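Long-range contacts in gamma-glutamyl phosphate reductase (Saccharomyces cerevisiae, PDB 1VLU), which catalyses the NADPH-dependent reduction of L-gamma-glutamyl phosphate to the semialdehyde of L-glutamate, the second step of proline biosynthesis from glutamate: residues Thr354-Asn362 / Asn379-Ser389; Ser14-Arg24 / Val201-Ile211. One frame throughout, in Å; residues are numbered along the deposited sequence.

Contact 1: residues Thr354-Asn362 / Asn379-Ser389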
loop_
_atom_site.group_PDB
_atom_site.type_symbol
_atom_site.label_atom_id
_atom_site.label_comp_id
_atom_site.label_asym_id
_atom_site.label_seq_id
_atom_site.Cartn_x
_atom_site.Cartn_y
_atom_site.Cartn_z
ATOM N N THR A 354 10.161 -28.093 7.018
ATOM C CA THR A 354 10.575 -26.854 6.347
ATOM C C THR A 354 9.388 -26.236 5.601
ATOM O O THR A 354 9.135 -25.034 5.736
ATOM C CB THR A 354 11.805 -27.074 5.434
ATOM O OG1 THR A 354 12.869 -27.607 6.227
ATOM C CG2 THR A 354 12.295 -25.775 4.847
ATOM N N GLU A 355 8.651 -27.070 4.864
ATOM C CA GLU A 355 7.434 -26.682 4.150
ATOM C C GLU A 355 6.387 -26.040 5.044
ATOM O O GLU A 355 5.735 -25.068 4.650
ATOM C CB GLU A 355 6.816 -27.877 3.418
ATOM C CG GLU A 355 7.764 -28.561 2.443
ATOM C CD GLU A 355 8.673 -29.634 3.086
ATOM O OE1 GLU A 355 9.281 -29.401 4.161
ATOM O OE2 GLU A 355 8.792 -30.727 2.485
ATOM N N SER A 356 6.216 -26.576 6.243
ATOM C CA SER A 356 5.274 -26.000 7.187
ATOM C C SER A 356 5.740 -24.628 7.731
ATOM O O SER A 356 4.943 -23.696 7.850
ATOM C CB SER A 356 4.987 -26.988 8.314
ATOM O OG SER A 356 4.252 -26.350 9.342
ATOM N N ALA A 357 7.026 -24.520 8.066
ATOM C CA ALA A 357 7.643 -23.235 8.417
ATOM C C ALA A 357 7.473 -22.174 7.326
ATOM O O ALA A 357 7.161 -21.022 7.626
ATOM C CB ALA A 357 9.121 -23.435 8.728
ATOM N N ILE A 358 7.686 -22.566 6.070
ATOM C CA ILE A 358 7.472 -21.704 4.914
ATOM C C ILE A 358 6.024 -21.198 4.851
ATOM O O ILE A 358 5.784 -19.973 4.767
ATOM C CB ILE A 358 7.854 -22.434 3.601
ATOM C CG1 ILE A 358 9.380 -22.549 3.475
ATOM C CG2 ILE A 358 7.278 -21.723 2.389
ATOM C CD1 ILE A 358 9.829 -23.473 2.364
ATOM N N GLN A 359 5.070 -22.132 4.919
ATOM C CA GLN A 359 3.645 -21.794 4.919
ATOM C C GLN A 359 3.306 -20.784 5.998
ATOM O O GLN A 359 2.614 -19.813 5.720
ATOM C CB GLN A 359 2.757 -23.048 5.045
ATOM C CG GLN A 359 2.632 -23.833 3.740
ATOM C CD GLN A 359 1.925 -25.193 3.889
ATOM O OE1 GLN A 359 1.850 -25.771 4.990
ATOM N NE2 GLN A 359 1.419 -25.716 2.767
ATOM N N HIS A 360 3.797 -21.003 7.212
ATOM C CA HIS A 360 3.566 -20.073 8.322
ATOM C C HIS A 360 4.101 -18.676 8.014
ATOM O O HIS A 360 3.430 -17.689 8.259
ATOM C CB HIS A 360 4.259 -20.559 9.600
ATOM C CG HIS A 360 3.466 -21.533 10.411
ATOM N ND1 HIS A 360 3.811 -22.865 10.521
ATOM C CD2 HIS A 360 2.374 -21.361 11.192
ATOM C CE1 HIS A 360 2.951 -23.476 11.316
ATOM N NE2 HIS A 360 2.072 -22.587 11.738
ATOM N N ILE A 361 5.326 -18.620 7.499
ATOM C CA ILE A 361 6.026 -17.368 7.193
ATOM C C ILE A 361 5.321 -16.587 6.089
ATOM O O ILE A 361 5.205 -15.358 6.149
ATOM C CB ILE A 361 7.503 -17.632 6.842
ATOM C CG1 ILE A 361 8.254 -18.015 8.124
ATOM C CG2 ILE A 361 8.152 -16.409 6.168
ATOM C CD1 ILE A 361 9.596 -18.678 7.915
ATOM N N ASN A 362 4.832 -17.321 5.098
ATOM C CA ASN A 362 4.179 -16.723 3.947
ATOM C C ASN A 362 2.781 -16.156 4.214
ATOM O O ASN A 362 2.169 -15.615 3.305
ATOM C CB ASN A 362 4.172 -17.724 2.791
ATOM C CG ASN A 362 5.533 -17.879 2.166
ATOM O OD1 ASN A 362 6.489 -17.213 2.566
ATOM N ND2 ASN A 362 5.635 -18.746 1.175
ATOM N N ASN A 379 17.338 -28.582 3.288
ATOM C CA ASN A 379 16.295 -27.821 3.973
ATOM C C ASN A 379 16.503 -26.319 3.965
ATOM O O ASN A 379 15.548 -25.570 3.794
ATOM C CB ASN A 379 16.153 -28.304 5.411
ATOM C CG ASN A 379 15.424 -29.615 5.503
ATOM O OD1 ASN A 379 15.051 -30.196 4.485
ATOM N ND2 ASN A 379 15.198 -30.084 6.719
ATOM N N ALA A 380 17.750 -25.891 4.163
ATOM C CA ALA A 380 18.115 -24.481 4.139
ATOM C C ALA A 380 17.821 -23.855 2.783
ATOM O O ALA A 380 17.259 -22.754 2.715
ATOM C CB ALA A 380 19.566 -24.320 4.484
ATOM N N GLU A 381 18.202 -24.562 1.712
ATOM C CA GLU A 381 18.017 -24.079 0.349
ATOM C C GLU A 381 16.536 -24.035 -0.028
ATOM O O GLU A 381 16.081 -23.116 -0.710
ATOM C CB GLU A 381 18.800 -24.939 -0.664
ATOM C CG GLU A 381 20.353 -24.880 -0.524
ATOM C CD GLU A 381 20.995 -23.495 -0.804
ATOM O OE1 GLU A 381 20.302 -22.547 -1.249
ATOM O OE2 GLU A 381 22.221 -23.361 -0.585
ATOM N N LYS A 382 15.797 -25.041 0.422
ATOM C CA LYS A 382 14.362 -25.101 0.221
ATOM C C LYS A 382 13.669 -23.923 0.930
ATOM O O LYS A 382 12.832 -23.241 0.352
ATOM C CB LYS A 382 13.841 -26.459 0.700
ATOM C CG LYS A 382 12.368 -26.643 0.516
ATOM C CD LYS A 382 11.948 -28.057 0.860
ATOM C CE LYS A 382 10.530 -28.288 0.365
ATOM N NZ LYS A 382 10.148 -29.730 0.328
ATOM N N PHE A 383 14.059 -23.672 2.172
ATOM C CA PHE A 383 13.543 -22.551 2.957
ATOM C C PHE A 383 13.806 -21.228 2.244
ATOM O O PHE A 383 12.890 -20.429 2.067
ATOM C CB PHE A 383 14.214 -22.580 4.334
ATOM C CG PHE A 383 13.678 -21.580 5.330
ATOM C CD1 PHE A 383 12.602 -21.905 6.148
ATOM C CD2 PHE A 383 14.298 -20.334 5.495
ATOM C CE1 PHE A 383 12.131 -21.013 7.103
ATOM C CE2 PHE A 383 13.833 -19.424 6.448
ATOM C CZ PHE A 383 12.759 -19.771 7.268
HETATM N N MSE A 384 15.048 -21.006 1.816
HETATM C CA MSE A 384 15.422 -19.746 1.177
HETATM C C MSE A 384 14.754 -19.537 -0.181
HETATM O O MSE A 384 14.383 -18.419 -0.516
HETATM C CB MSE A 384 16.933 -19.588 1.110
HETATM C CG MSE A 384 17.559 -19.410 2.505
HETATM SE SE MSE A 384 19.498 -19.129 2.455
HETATM C CE MSE A 384 20.046 -20.971 1.803
ATOM N N LYS A 385 14.556 -20.607 -0.939
ATOM C CA LYS A 385 13.812 -20.504 -2.187
ATOM C C LYS A 385 12.289 -20.319 -1.941
ATOM O O LYS A 385 11.588 -19.758 -2.778
ATOM C CB LYS A 385 14.103 -21.711 -3.092
ATOM C CG LYS A 385 13.767 -21.489 -4.559
ATOM C CD LYS A 385 14.434 -22.543 -5.470
ATOM N N GLY A 386 11.792 -20.752 -0.782
ATOM C CA GLY A 386 10.356 -20.884 -0.576
ATOM C C GLY A 386 9.673 -19.708 0.081
ATOM O O GLY A 386 8.501 -19.447 -0.188
ATOM N N VAL A 387 10.396 -19.003 0.943
ATOM C CA VAL A 387 9.824 -17.909 1.732
ATOM C C VAL A 387 9.585 -16.603 0.960
ATOM O O VAL A 387 10.342 -16.242 0.058
ATOM C CB VAL A 387 10.636 -17.627 3.060
ATOM C CG1 VAL A 387 10.588 -18.825 3.995
ATOM C CG2 VAL A 387 12.080 -17.207 2.779
ATOM N N ASP A 388 8.523 -15.895 1.330
ATOM C CA ASP A 388 8.270 -14.550 0.834
ATOM C C ASP A 388 8.876 -13.620 1.847
ATOM O O ASP A 388 8.230 -13.310 2.851
ATOM C CB ASP A 388 6.764 -14.268 0.789
ATOM C CG ASP A 388 6.025 -15.130 -0.224
ATOM O OD1 ASP A 388 6.704 -15.774 -1.059
ATOM O OD2 ASP A 388 4.762 -15.160 -0.173
ATOM N N SER A 389 10.110 -13.192 1.617
ATOM C CA SER A 389 10.853 -12.386 2.590
ATOM C C SER A 389 11.832 -11.491 1.875
ATOM O O SER A 389 12.491 -11.927 0.929
ATOM C CB SER A 389 11.681 -13.254 3.551
ATOM O OG SER A 389 10.925 -14.253 4.197
#
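Asn362 OD1 accepts a hydrogen bond from the backbone N of Asp388 at 2.7 Å, while ND2 of the same amide donates to Gly386 O at 3.3 Å, an almost straight bond lying in the amide plane. Held through both its oxygen and its nitrogen, the amide would be kept in one orientation, and it bridges the residues just where helix 377-386 ends. The Asp388 carboxylate stacks on it, the two planes only 11° apart, and goes on to form salt bridges with Lys31 and Arg24 of the second subunit.

The middle of the contact is apolar. Phe383 enters knobs-into-holes fashion among Thr354, Ala357, Ile358 and Ile361. With CG anti to the backbone N (chi1 -173°), its ring presents an edge to Thr354 CG2 and Ala357 CB, and Ile361 CD1 presses close to Phe383 CZ at 3.4 Å. Val387 CG1 covers the centre of one ring face and also meets Ile358 CG1 at 3.9 Å. Gly386 has no side chain here, and a CB at this position would collide with Ile358 CD1; Ile358 CG2 lies 3.6 Å from Gly386 O.

Near the start of helix 354-361, the extended chain of Lys382 brings NZ to 2.7 Å from Glu355 OE2, a salt bridge in which the ammonium nitrogen lies above the carboxylate plane.

The two helices run nearly parallel, the axes of the segments approaching to 9.6 Å and inclined by 22°, as expected of neighbours on one face of a parallel alpha/beta sheet; strand 369-373 links them along the chain, and Phe383 also packs on Tyr245, Ile372 and Val392 of that sheet. Chemically, an apolar centre lies between polar ends, and the two cationic partners from the second subunit would probably keep the Asp388 carboxylate ionised beside the neutral amide.

Contact 2: residues Ser14-Arg24 / Val201-Ile211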
loop_
_atom_site.group_PDB
_atom_site.type_symbol
_atom_site.label_atom_id
_atom_site.label_comp_id
_atom_site.label_asym_id
_atom_site.label_seq_id
_atom_site.Cartn_x
_atom_site.Cartn_y
_atom_site.Cartn_z
ATOM N N SER A 14 -19.058 -0.910 -0.059
ATOM C CA SER A 14 -19.293 -1.548 1.238
ATOM C C SER A 14 -19.372 -0.535 2.387
ATOM O O SER A 14 -18.971 0.629 2.251
ATOM C CB SER A 14 -18.249 -2.635 1.529
ATOM O OG SER A 14 -17.052 -2.111 2.083
ATOM N N SER A 15 -19.912 -0.998 3.510
ATOM C CA SER A 15 -20.021 -0.231 4.745
ATOM C C SER A 15 -18.683 0.423 5.156
ATOM O O SER A 15 -18.626 1.630 5.405
ATOM C CB SER A 15 -20.510 -1.162 5.852
ATOM O OG SER A 15 -21.224 -0.448 6.836
ATOM N N SER A 16 -17.628 -0.393 5.197
ATOM C CA SER A 16 -16.284 0.031 5.548
ATOM C C SER A 16 -15.708 0.982 4.528
ATOM O O SER A 16 -14.993 1.911 4.907
ATOM C CB SER A 16 -15.361 -1.163 5.698
ATOM O OG SER A 16 -15.945 -2.108 6.571
ATOM N N GLN A 17 -16.029 0.770 3.249
ATOM C CA GLN A 17 -15.566 1.680 2.200
ATOM C C GLN A 17 -16.186 3.044 2.370
ATOM O O GLN A 17 -15.512 4.056 2.189
ATOM C CB GLN A 17 -15.861 1.156 0.790
ATOM C CG GLN A 17 -15.002 -0.005 0.350
ATOM C CD GLN A 17 -15.075 -0.235 -1.155
ATOM O OE1 GLN A 17 -15.810 -1.110 -1.625
ATOM N NE2 GLN A 17 -14.322 0.564 -1.918
ATOM N N GLN A 18 -17.470 3.071 2.717
ATOM C CA GLN A 18 -18.197 4.338 2.860
ATOM C C GLN A 18 -17.709 5.120 4.100
ATOM O O GLN A 18 -17.517 6.344 4.060
ATOM C CB GLN A 18 -19.708 4.088 2.901
ATOM C CG GLN A 18 -20.564 5.346 2.735
ATOM C CD GLN A 18 -20.349 6.050 1.394
ATOM O OE1 GLN A 18 -20.760 5.553 0.337
ATOM N NE2 GLN A 18 -19.703 7.219 1.437
ATOM N N ILE A 19 -17.503 4.385 5.188
ATOM C CA ILE A 19 -16.906 4.923 6.390
ATOM C C ILE A 19 -15.566 5.575 6.082
ATOM O O ILE A 19 -15.378 6.740 6.411
ATOM C CB ILE A 19 -16.811 3.848 7.491
ATOM C CG1 ILE A 19 -18.219 3.577 8.047
ATOM C CG2 ILE A 19 -15.809 4.243 8.584
ATOM C CD1 ILE A 19 -18.352 2.273 8.850
ATOM N N ALA A 20 -14.667 4.844 5.420
ATOM C CA ALA A 20 -13.339 5.342 5.100
ATOM C C ALA A 20 -13.358 6.533 4.131
ATOM O O ALA A 20 -12.563 7.472 4.273
ATOM C CB ALA A 20 -12.465 4.221 4.555
ATOM N N LYS A 21 -14.265 6.488 3.162
ATOM C CA LYS A 21 -14.431 7.551 2.188
ATOM C C LYS A 21 -14.903 8.858 2.837
ATOM O O LYS A 21 -14.369 9.938 2.531
ATOM C CB LYS A 21 -15.394 7.105 1.057
ATOM C CG LYS A 21 -15.585 8.144 -0.045
ATOM C CD LYS A 21 -16.468 7.629 -1.184
ATOM C CE LYS A 21 -17.280 8.770 -1.819
ATOM N NZ LYS A 21 -18.037 8.310 -3.024
ATOM N N ASN A 22 -15.908 8.749 3.711
ATOM C CA ASN A 22 -16.420 9.881 4.493
ATOM C C ASN A 22 -15.383 10.508 5.413
ATOM O O ASN A 22 -15.361 11.726 5.590
ATOM C CB ASN A 22 -17.646 9.460 5.300
ATOM C CG ASN A 22 -18.857 9.151 4.415
ATOM O OD1 ASN A 22 -18.945 9.601 3.272
ATOM N ND2 ASN A 22 -19.784 8.368 4.944
ATOM N N ALA A 23 -14.523 9.668 5.980
ATOM C CA ALA A 23 -13.384 10.108 6.770
ATOM C C ALA A 23 -12.417 10.945 5.951
ATOM O O ALA A 23 -11.953 11.967 6.424
ATOM C CB ALA A 23 -12.675 8.919 7.369
ATOM N N ARG A 24 -12.118 10.510 4.724
ATOM C CA ARG A 24 -11.245 11.241 3.830
ATOM C C ARG A 24 -11.838 12.602 3.460
ATOM O O ARG A 24 -11.124 13.614 3.428
ATOM C CB ARG A 24 -10.916 10.424 2.571
ATOM C CG ARG A 24 -9.661 10.955 1.865
ATOM C CD ARG A 24 -9.253 10.133 0.644
ATOM N NE ARG A 24 -8.036 10.686 0.041
ATOM C CZ ARG A 24 -8.009 11.630 -0.905
ATOM N NH1 ARG A 24 -9.141 12.139 -1.394
ATOM N NH2 ARG A 24 -6.834 12.072 -1.363
ATOM N N VAL A 201 -16.421 -3.096 10.208
ATOM C CA VAL A 201 -15.887 -4.459 10.336
ATOM C C VAL A 201 -14.376 -4.541 10.043
ATOM O O VAL A 201 -13.703 -3.506 9.958
ATOM C CB VAL A 201 -16.704 -5.502 9.491
ATOM C CG1 VAL A 201 -18.182 -5.501 9.913
ATOM C CG2 VAL A 201 -16.563 -5.254 7.990
ATOM N N SER A 202 -13.843 -5.759 9.913
ATOM C CA SER A 202 -12.402 -5.950 9.647
ATOM C C SER A 202 -12.013 -5.575 8.209
ATOM O O SER A 202 -10.821 -5.543 7.861
ATOM C CB SER A 202 -11.941 -7.375 10.005
ATOM O OG SER A 202 -12.873 -8.350 9.573
ATOM N N ASP A 203 -13.041 -5.293 7.397
ATOM C CA ASP A 203 -12.892 -4.690 6.069
ATOM C C ASP A 203 -12.234 -3.300 6.085
ATOM O O ASP A 203 -11.682 -2.882 5.067
ATOM C CB ASP A 203 -14.250 -4.597 5.360
ATOM C CG ASP A 203 -14.510 -5.757 4.417
ATOM O OD1 ASP A 203 -13.661 -6.670 4.321
ATOM O OD2 ASP A 203 -15.578 -5.752 3.762
ATOM N N LEU A 204 -12.311 -2.593 7.220
ATOM C CA LEU A 204 -11.661 -1.281 7.395
ATOM C C LEU A 204 -10.150 -1.315 7.235
ATOM O O LEU A 204 -9.562 -0.354 6.762
ATOM C CB LEU A 204 -11.993 -0.662 8.755
ATOM C CG LEU A 204 -13.316 0.069 8.942
ATOM C CD1 LEU A 204 -13.549 0.409 10.423
ATOM C CD2 LEU A 204 -13.427 1.308 8.064
ATOM N N LEU A 205 -9.528 -2.414 7.655
ATOM C CA LEU A 205 -8.101 -2.644 7.475
ATOM C C LEU A 205 -7.667 -2.841 6.013
ATOM O O LEU A 205 -6.462 -2.812 5.708
ATOM C CB LEU A 205 -7.649 -3.810 8.344
ATOM C CG LEU A 205 -7.492 -3.486 9.835
ATOM C CD1 LEU A 205 -7.345 -4.748 10.675
ATOM C CD2 LEU A 205 -6.333 -2.530 10.086
ATOM N N ASP A 206 -8.645 -3.020 5.119
ATOM C CA ASP A 206 -8.404 -3.112 3.681
ATOM C C ASP A 206 -8.504 -1.749 2.964
ATOM O O ASP A 206 -8.243 -1.658 1.757
ATOM C CB ASP A 206 -9.403 -4.094 3.034
ATOM C CG ASP A 206 -9.282 -5.523 3.577
ATOM O OD1 ASP A 206 -8.223 -5.878 4.150
ATOM O OD2 ASP A 206 -10.259 -6.296 3.419
ATOM N N GLN A 207 -8.872 -0.693 3.694
ATOM C CA GLN A 207 -9.145 0.601 3.063
ATOM C C GLN A 207 -7.923 1.484 2.958
ATOM O O GLN A 207 -7.997 2.651 3.254
ATOM C CB GLN A 207 -10.272 1.357 3.797
ATOM C CG GLN A 207 -11.591 0.572 3.959
ATOM C CD GLN A 207 -12.049 -0.027 2.654
ATOM O OE1 GLN A 207 -12.046 0.652 1.623
ATOM N NE2 GLN A 207 -12.421 -1.308 2.679
ATOM N N ASP A 208 -6.807 0.944 2.492
ATOM C CA ASP A 208 -5.584 1.721 2.426
ATOM C C ASP A 208 -5.512 2.795 1.337
ATOM O O ASP A 208 -4.544 3.562 1.305
ATOM C CB ASP A 208 -4.364 0.813 2.396
ATOM C CG ASP A 208 -4.150 0.160 1.061
ATOM O OD1 ASP A 208 -5.141 -0.208 0.393
ATOM O OD2 ASP A 208 -2.965 0.009 0.694
ATOM N N GLU A 209 -6.531 2.886 0.481
ATOM C CA GLU A 209 -6.642 4.035 -0.424
ATOM C C GLU A 209 -7.135 5.269 0.311
ATOM O O GLU A 209 -6.943 6.385 -0.157
ATOM C CB GLU A 209 -7.596 3.775 -1.601
ATOM C CG GLU A 209 -7.705 2.338 -2.047
ATOM C CD GLU A 209 -8.870 1.617 -1.368
ATOM O OE1 GLU A 209 -10.033 1.891 -1.747
ATOM O OE2 GLU A 209 -8.620 0.775 -0.467
ATOM N N TYR A 210 -7.809 5.066 1.441
ATOM C CA TYR A 210 -8.427 6.158 2.175
ATOM C C TYR A 210 -7.815 6.365 3.553
ATOM O O TYR A 210 -7.885 7.468 4.084
ATOM C CB TYR A 210 -9.922 5.928 2.336
ATOM C CG TYR A 210 -10.700 5.711 1.060
ATOM C CD1 TYR A 210 -10.836 6.727 0.113
ATOM C CD2 TYR A 210 -11.340 4.495 0.823
ATOM C CE1 TYR A 210 -11.569 6.524 -1.072
ATOM C CE2 TYR A 210 -12.075 4.273 -0.346
ATOM C CZ TYR A 210 -12.188 5.288 -1.291
ATOM O OH TYR A 210 -12.925 5.055 -2.435
ATOM N N ILE A 211 -7.252 5.306 4.141
ATOM C CA ILE A 211 -6.725 5.366 5.506
ATOM C C ILE A 211 -5.228 5.362 5.471
ATOM O O ILE A 211 -4.623 4.499 4.827
ATOM C CB ILE A 211 -7.266 4.228 6.420
ATOM C CG1 ILE A 211 -8.796 4.251 6.460
ATOM C CG2 ILE A 211 -6.669 4.313 7.852
ATOM C CD1 ILE A 211 -9.439 3.020 7.153
HETATM O O HOH W 1 -17.790 -3.588 4.759
#
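Ser16 packs on Asp203 and Leu204, and Ala20 on Tyr210, where the N-terminal helix 15-30 lies against the loop leading to strand 213-217 in the aldehyde-dehydrogenase-like alpha/beta fold. No direct hydrogen bond joins the two segments; a water does so instead. Ser14 OG, which N-caps the helix by accepting from Gln17 N, lies 3.1 Å from this water, which accepts from Ser16 N and donates to Asp203 OD2.

Within the loop, Gln207 NE2 donates to Asp203 O at 3.0 Å, approaching from the face of the carbonyl plane opposite Asp206 N. A bend at chi2 (-50°) folds the Gln207 chain back, and its OE1 rests 3.3 Å from Gln17 CG. Were this glutamine an alanine, Asp203 O would probably lose one of its two donors and a gap would open beside Gln17.

Apolar contacts fill the rest. Ala20 CB sits 3.7 Å from Gln207 CB and also touches Tyr210 CB and Ile211 CG1, while Ile19 CG2 meets Leu204 CD2 at 3.8 Å. Ile19, Leu204 and Ile211 extend this core onto Ile156 of strand 154-158.

The tyrosine ring lies flat along the helix: Lys21 CA stands over its centre, and at the ring's edge, in its plane, Arg24 CD lies 3.8 Å from Tyr210 CD1.

Overall arrangement
Contact 2 comes first along the chain and is complete before contact 1 begins. Their centres lie 33 Å apart, with nearest atoms about 14 Å from each other, and they belong to different sheets: contact 2 packs beside the mixed sheet containing strands 118-134 and 154-158, contact 1 on the parallel sheet containing strands 242-246, 369-373 and 391-393. Though they do not touch within one chain, the dimer brings them together. Arg24 of contact 2 hydrogen-bonds to the backbone O of Asn362 and forms a salt bridge with Asp388, both in contact 1 of the second subunit. The two contacts thus share a polar part of the dimer interface.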